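PDB 3R15: factor H binding protein from Treponema denticola, which binds the host complement regulator factor H, probably as a surface lipoprotein that lets the spirochaete evade complement attack. Local coordinates for residues K28-L33 with A81-R86; A24-F29 with Y63-K68. All coordinates share one frame; numbering follows the deposited sequence.

How the contacts relate
Both contacts start from helix 20-36, one turn after another: contact 2 takes residues 24-29 against strand 63-67, contact 1 takes residues 28-33 against helix 80-86, and Lys-28 and Phe-29 belong to both. Their centres lie 8 Å apart, each within about 6 Å of the centre of this small chain. Strand 63-67 comes before helix 80-86, which is followed by strand 87-91, the antiparallel partner of 63-67. The far sides of the contacts also meet directly, through the salt bridge from Arg-86 NE to Asp-67 OD1 (2.8 Å). Helix 20-36 thus packs on a continuous strand-and-helix surface, and the two contacts form neighbouring parts of one small hydrophobic core.

Contact 1 (K28-L33 with A81-R86); sequences KFINAL and AALRKR
Leu-83 of helix 80-86 fits between Ile-30 and Leu-33, residues one turn apart on helix 20-36. Its CB lies 4.0 Å from CD1 of Ile-30, the two side chains sliding past each other in opposite directions. Farther out its branches divide the work: CD1 reaches the helix backbone at Ile-30 O, 3.8 Å away, while CD2 meets Leu-33 CD2 at 3.9 Å. With CG of Leu-33 anti to the backbone N (chi1 180°), its CG and CD2 are brought against the Leu-83 methyls. Branched aliphatic residues suit this buried seam because their methyls interlock without needing polar partners. At the rim, Ile-30 CG2 packs 4.1 Å from Arg-84 CG and under one face of the guanidinium. Arg-84 suits the border: its extended chain adds apolar surface, and NE and NH2 both turn to the Glu-27 carboxylate, one turn before Ile-30, NE forming a salt bridge with OE2. Asn-31 OD1 stands 4.3 Å from Arg-84 NH2, too far to bond. The short segments cross at 126° with axes 9.8 Å apart at closest approach. Glu-34 of the same helix 20-36 also touches Leu-83, Met-50 of helix 44-59 touches Leu-33, and helix 80-86 is followed by strand 87-91.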
loop_
_atom_site.group_PDB
_atom_site.type_symbol
_atom_site.label_atom_id
_atom_site.label_comp_id
_atom_site.label_asym_id
_atom_site.label_seq_id
_atom_site.Cartn_x
_atom_site.Cartn_y
_atom_site.Cartn_z
ATOM N N LYS A 28 -2.176 7.791 3.668
ATOM C CA LYS A 28 -1.017 8.524 3.173
ATOM C C LYS A 28 -0.255 7.646 2.177
ATOM O O LYS A 28 0.210 8.122 1.145
ATOM C CB LYS A 28 -0.114 8.944 4.330
ATOM C CG LYS A 28 1.199 9.579 3.913
ATOM N N PHE A 29 -0.154 6.357 2.487
ATOM C CA PHE A 29 0.516 5.422 1.588
ATOM C C PHE A 29 -0.258 5.257 0.282
ATOM O O PHE A 29 0.310 5.367 -0.808
ATOM C CB PHE A 29 0.707 4.060 2.263
ATOM C CG PHE A 29 1.042 2.963 1.299
ATOM C CD1 PHE A 29 2.281 2.931 0.679
ATOM C CD2 PHE A 29 0.117 1.987 0.990
ATOM C CE1 PHE A 29 2.594 1.933 -0.233
ATOM C CE2 PHE A 29 0.433 0.978 0.075
ATOM C CZ PHE A 29 1.675 0.965 -0.529
ATOM N N ILE A 30 -1.558 4.984 0.387
ATOM C CA ILE A 30 -2.371 4.764 -0.812
ATOM C C ILE A 30 -2.325 5.991 -1.733
ATOM O O ILE A 30 -2.158 5.870 -2.952
ATOM C CB ILE A 30 -3.848 4.394 -0.461
ATOM C CG1 ILE A 30 -3.938 3.009 0.197
ATOM C CG2 ILE A 30 -4.734 4.417 -1.714
ATOM C CD1 ILE A 30 -3.593 1.844 -0.753
ATOM N N ASN A 31 -2.461 7.178 -1.152
ATOM C CA ASN A 31 -2.426 8.402 -1.955
ATOM C C ASN A 31 -1.066 8.646 -2.609
ATOM O O ASN A 31 -0.988 9.083 -3.763
ATOM C CB ASN A 31 -2.846 9.609 -1.118
ATOM C CG ASN A 31 -4.299 9.538 -0.697
ATOM O OD1 ASN A 31 -5.153 9.051 -1.447
ATOM N ND2 ASN A 31 -4.593 10.026 0.504
ATOM N N ALA A 32 0.005 8.357 -1.876
ATOM C CA ALA A 32 1.356 8.532 -2.404
ATOM C C ALA A 32 1.593 7.543 -3.537
ATOM O O ALA A 32 2.147 7.889 -4.580
ATOM C CB ALA A 32 2.400 8.353 -1.300
ATOM N N LEU A 33 1.209 6.302 -3.312
ATOM C CA LEU A 33 1.292 5.283 -4.346
ATOM C C LEU A 33 0.521 5.684 -5.636
ATOM O O LEU A 33 1.082 5.675 -6.706
ATOM C CB LEU A 33 0.860 3.925 -3.797
ATOM C CG LEU A 33 0.874 2.744 -4.726
ATOM C CD1 LEU A 33 2.187 2.642 -5.481
ATOM C CD2 LEU A 33 0.597 1.545 -3.950
ATOM N N ALA A 81 -8.999 3.842 -5.406
ATOM C CA ALA A 81 -10.049 2.859 -5.139
ATOM C C ALA A 81 -9.625 1.437 -5.524
ATOM O O ALA A 81 -9.954 0.465 -4.834
ATOM C CB ALA A 81 -11.342 3.247 -5.840
ATOM N N ALA A 82 -8.880 1.325 -6.621
ATOM C CA ALA A 82 -8.356 0.039 -7.059
ATOM C C ALA A 82 -7.234 -0.441 -6.143
ATOM O O ALA A 82 -7.178 -1.615 -5.793
ATOM C CB ALA A 82 -7.872 0.122 -8.497
ATOM N N LEU A 83 -6.343 0.477 -5.774
ATOM C CA LEU A 83 -5.245 0.172 -4.864
ATOM C C LEU A 83 -5.776 -0.374 -3.541
ATOM O O LEU A 83 -5.216 -1.326 -3.001
ATOM C CB LEU A 83 -4.362 1.407 -4.627
ATOM C CG LEU A 83 -3.596 1.909 -5.861
ATOM C CD1 LEU A 83 -2.963 3.283 -5.627
ATOM C CD2 LEU A 83 -2.529 0.880 -6.259
ATOM N N ARG A 84 -6.852 0.219 -3.024
ATOM C CA ARG A 84 -7.405 -0.217 -1.730
ATOM C C ARG A 84 -7.959 -1.639 -1.736
ATOM O O ARG A 84 -8.009 -2.300 -0.693
ATOM C CB ARG A 84 -8.492 0.741 -1.244
ATOM C CG ARG A 84 -7.993 2.115 -0.946
ATOM C CD ARG A 84 -9.034 2.929 -0.190
ATOM N NE ARG A 84 -8.620 4.326 -0.119
ATOM C CZ ARG A 84 -8.976 5.252 -1.004
ATOM N NH1 ARG A 84 -9.781 4.936 -2.012
ATOM N NH2 ARG A 84 -8.539 6.501 -0.871
ATOM N N LYS A 85 -8.383 -2.103 -2.906
ATOM C CA LYS A 85 -8.895 -3.458 -3.055
ATOM C C LYS A 85 -7.781 -4.483 -3.141
ATOM O O LYS A 85 -8.007 -5.675 -2.912
ATOM C CB LYS A 85 -9.787 -3.567 -4.294
ATOM C CG LYS A 85 -11.140 -2.878 -4.142
ATOM N N ARG A 86 -6.580 -4.022 -3.479
ATOM C CA ARG A 86 -5.431 -4.920 -3.593
ATOM C C ARG A 86 -4.541 -4.901 -2.358
ATOM O O ARG A 86 -4.051 -5.939 -1.918
ATOM C CB ARG A 86 -4.590 -4.583 -4.831
ATOM C CG ARG A 86 -3.284 -5.361 -4.883
ATOM C CD ARG A 86 -2.482 -5.123 -6.166
ATOM N NE ARG A 86 -1.152 -5.708 -6.030
ATOM C CZ ARG A 86 -0.207 -5.651 -6.957
ATOM N NH1 ARG A 86 -0.441 -5.035 -8.114
ATOM N NH2 ARG A 86 0.971 -6.203 -6.714
#

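Contact 2 (A24-F29 with Y63-K68); sequences AHYEKF and YQIVDK
Tyr-63 and Ile-65, alternate residues on one face of strand 63-67, project into the side of helix 20-36: helix-on-sheet packing in a small alpha+beta domain, the strand, one of an antiparallel pair, running at 34° to the helix segment. The Ile-65 tip is the bump and two aromatic rings form its hollow. CD1 of Ile-65 sits at the edge of the Tyr-26 ring, 3.9 Å from CD1 of that ring, and approaches Phe-29 CD2 to 3.7 Å. Isoleucine suits the place: beta-branching favours the strand, and its CG1-CD1 arm reaches the two rings. Tyr-63 is the longer bump, its ring reaching the helix between His-25 and Tyr-26, with CZ 4.0 Å from Tyr-26 CB. Tyrosine is apt because its apolar ring spans the gap and its hydroxyl finds a polar partner. Tyr-26 OH bonds Phe-87 O of the second strand, and His-25 NE2 bonds Glu-57, fixing the imidazole at both nitrogens. With CG of His-25 anti to the backbone N (chi1 -176°), the ring lies beside that of Tyr-63, rim to rim, planes at 80°. In the imidazole plane, ND1 of His-25 meets OH of Tyr-63 in a nearly straight hydrogen bond of 2.8 Å.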
loop_
_atom_site.group_PDB
_atom_site.type_symbol
_atom_site.label_atom_id
_atom_site.label_comp_id
_atom_site.label_asym_id
_atom_site.label_seq_id
_atom_site.Cartn_x
_atom_site.Cartn_y
_atom_site.Cartn_z
ATOM N N ALA A 24 -4.547 6.914 9.008
ATOM C CA ALA A 24 -3.858 8.066 8.437
ATOM C C ALA A 24 -2.610 7.615 7.694
ATOM O O ALA A 24 -2.310 8.096 6.598
ATOM C CB ALA A 24 -3.501 9.075 9.527
ATOM N N HIS A 25 -1.885 6.687 8.303
ATOM C CA HIS A 25 -0.668 6.164 7.698
ATOM C C HIS A 25 -0.991 5.403 6.422
ATOM O O HIS A 25 -0.315 5.577 5.409
ATOM C CB HIS A 25 0.071 5.263 8.679
ATOM C CG HIS A 25 1.381 4.755 8.162
ATOM N ND1 HIS A 25 1.532 3.492 7.634
ATOM C CD2 HIS A 25 2.604 5.333 8.112
ATOM C CE1 HIS A 25 2.791 3.316 7.270
ATOM N NE2 HIS A 25 3.464 4.415 7.556
ATOM N N TYR A 26 -2.040 4.585 6.482
ATOM C CA TYR A 26 -2.458 3.766 5.354
ATOM C C TYR A 26 -2.937 4.640 4.202
ATOM O O TYR A 26 -2.548 4.439 3.053
ATOM C CB TYR A 26 -3.549 2.784 5.779
ATOM C CG TYR A 26 -4.177 2.037 4.630
ATOM C CD1 TYR A 26 -3.495 1.011 3.991
ATOM C CD2 TYR A 26 -5.450 2.364 4.176
ATOM C CE1 TYR A 26 -4.066 0.330 2.928
ATOM C CE2 TYR A 26 -6.034 1.689 3.123
ATOM C CZ TYR A 26 -5.339 0.675 2.499
ATOM O OH TYR A 26 -5.916 0.008 1.451
ATOM N N GLU A 27 -3.764 5.634 4.510
ATOM C CA GLU A 27 -4.246 6.520 3.454
ATOM C C GLU A 27 -3.134 7.375 2.844
ATOM O O GLU A 27 -3.136 7.639 1.638
ATOM C CB GLU A 27 -5.392 7.379 3.978
ATOM C CG GLU A 27 -6.680 6.627 3.990
ATOM C CD GLU A 27 -7.068 6.178 2.583
ATOM O OE1 GLU A 27 -6.946 6.997 1.638
ATOM O OE2 GLU A 27 -7.478 5.009 2.413
ATOM N N LYS A 28 -2.176 7.791 3.668
ATOM C CA LYS A 28 -1.017 8.524 3.173
ATOM C C LYS A 28 -0.255 7.646 2.177
ATOM O O LYS A 28 0.210 8.122 1.145
ATOM C CB LYS A 28 -0.114 8.944 4.330
ATOM C CG LYS A 28 1.199 9.579 3.913
ATOM N N PHE A 29 -0.154 6.357 2.487
ATOM C CA PHE A 29 0.516 5.422 1.588
ATOM C C PHE A 29 -0.258 5.257 0.282
ATOM O O PHE A 29 0.310 5.367 -0.808
ATOM C CB PHE A 29 0.707 4.060 2.263
ATOM C CG PHE A 29 1.042 2.963 1.299
ATOM C CD1 PHE A 29 2.281 2.931 0.679
ATOM C CD2 PHE A 29 0.117 1.987 0.990
ATOM C CE1 PHE A 29 2.594 1.933 -0.233
ATOM C CE2 PHE A 29 0.433 0.978 0.075
ATOM C CZ PHE A 29 1.675 0.965 -0.529
ATOM N N TYR A 63 -0.015 -2.337 12.656
ATOM C CA TYR A 63 -0.792 -2.921 11.565
ATOM C C TYR A 63 0.144 -3.271 10.417
ATOM O O TYR A 63 1.312 -2.906 10.446
ATOM C CB TYR A 63 -1.937 -1.984 11.113
ATOM C CG TYR A 63 -1.562 -0.965 10.057
ATOM C CD1 TYR A 63 -0.788 0.155 10.369
ATOM C CD2 TYR A 63 -2.000 -1.118 8.743
ATOM C CE1 TYR A 63 -0.445 1.085 9.387
ATOM C CE2 TYR A 63 -1.675 -0.195 7.767
ATOM C CZ TYR A 63 -0.898 0.897 8.085
ATOM O OH TYR A 63 -0.574 1.798 7.090
ATOM N N GLN A 64 -0.375 -3.991 9.424
ATOM C CA GLN A 64 0.384 -4.356 8.227
ATOM C C GLN A 64 -0.491 -4.180 6.998
ATOM O O GLN A 64 -1.711 -4.181 7.098
ATOM C CB GLN A 64 0.826 -5.819 8.304
ATOM C CG GLN A 64 1.886 -6.094 9.354
ATOM C CD GLN A 64 3.240 -5.523 8.981
ATOM O OE1 GLN A 64 4.050 -6.186 8.336
ATOM N NE2 GLN A 64 3.495 -4.287 9.397
ATOM N N ILE A 65 0.143 -4.029 5.840
ATOM C CA ILE A 65 -0.569 -3.982 4.567
ATOM C C ILE A 65 -0.264 -5.281 3.837
ATOM O O ILE A 65 0.897 -5.707 3.767
ATOM C CB ILE A 65 -0.103 -2.781 3.738
ATOM C CG1 ILE A 65 -0.521 -1.482 4.440
ATOM C CG2 ILE A 65 -0.656 -2.841 2.305
ATOM C CD1 ILE A 65 0.196 -0.241 3.945
ATOM N N VAL A 66 -1.310 -5.927 3.332
ATOM C CA VAL A 66 -1.168 -7.227 2.699
ATOM C C VAL A 66 -1.500 -7.110 1.223
ATOM O O VAL A 66 -2.542 -6.571 0.861
ATOM C CB VAL A 66 -2.085 -8.275 3.365
ATOM C CG1 VAL A 66 -1.950 -9.619 2.668
ATOM C CG2 VAL A 66 -1.738 -8.417 4.849
ATOM N N ASP A 67 -0.612 -7.606 0.374
ATOM C CA ASP A 67 -0.851 -7.542 -1.059
ATOM C C ASP A 67 -1.682 -8.767 -1.439
ATOM O O ASP A 67 -1.231 -9.897 -1.281
ATOM C CB ASP A 67 0.488 -7.540 -1.798
ATOM C CG ASP A 67 0.343 -7.342 -3.294
ATOM O OD1 ASP A 67 -0.792 -7.347 -3.803
ATOM O OD2 ASP A 67 1.379 -7.176 -3.966
ATOM N N LYS A 68 -2.899 -8.533 -1.922
ATOM C CA LYS A 68 -3.784 -9.624 -2.315
ATOM C C LYS A 68 -3.457 -10.170 -3.702
ATOM O O LYS A 68 -4.007 -11.197 -4.112
ATOM C CB LYS A 68 -5.257 -9.204 -2.222
#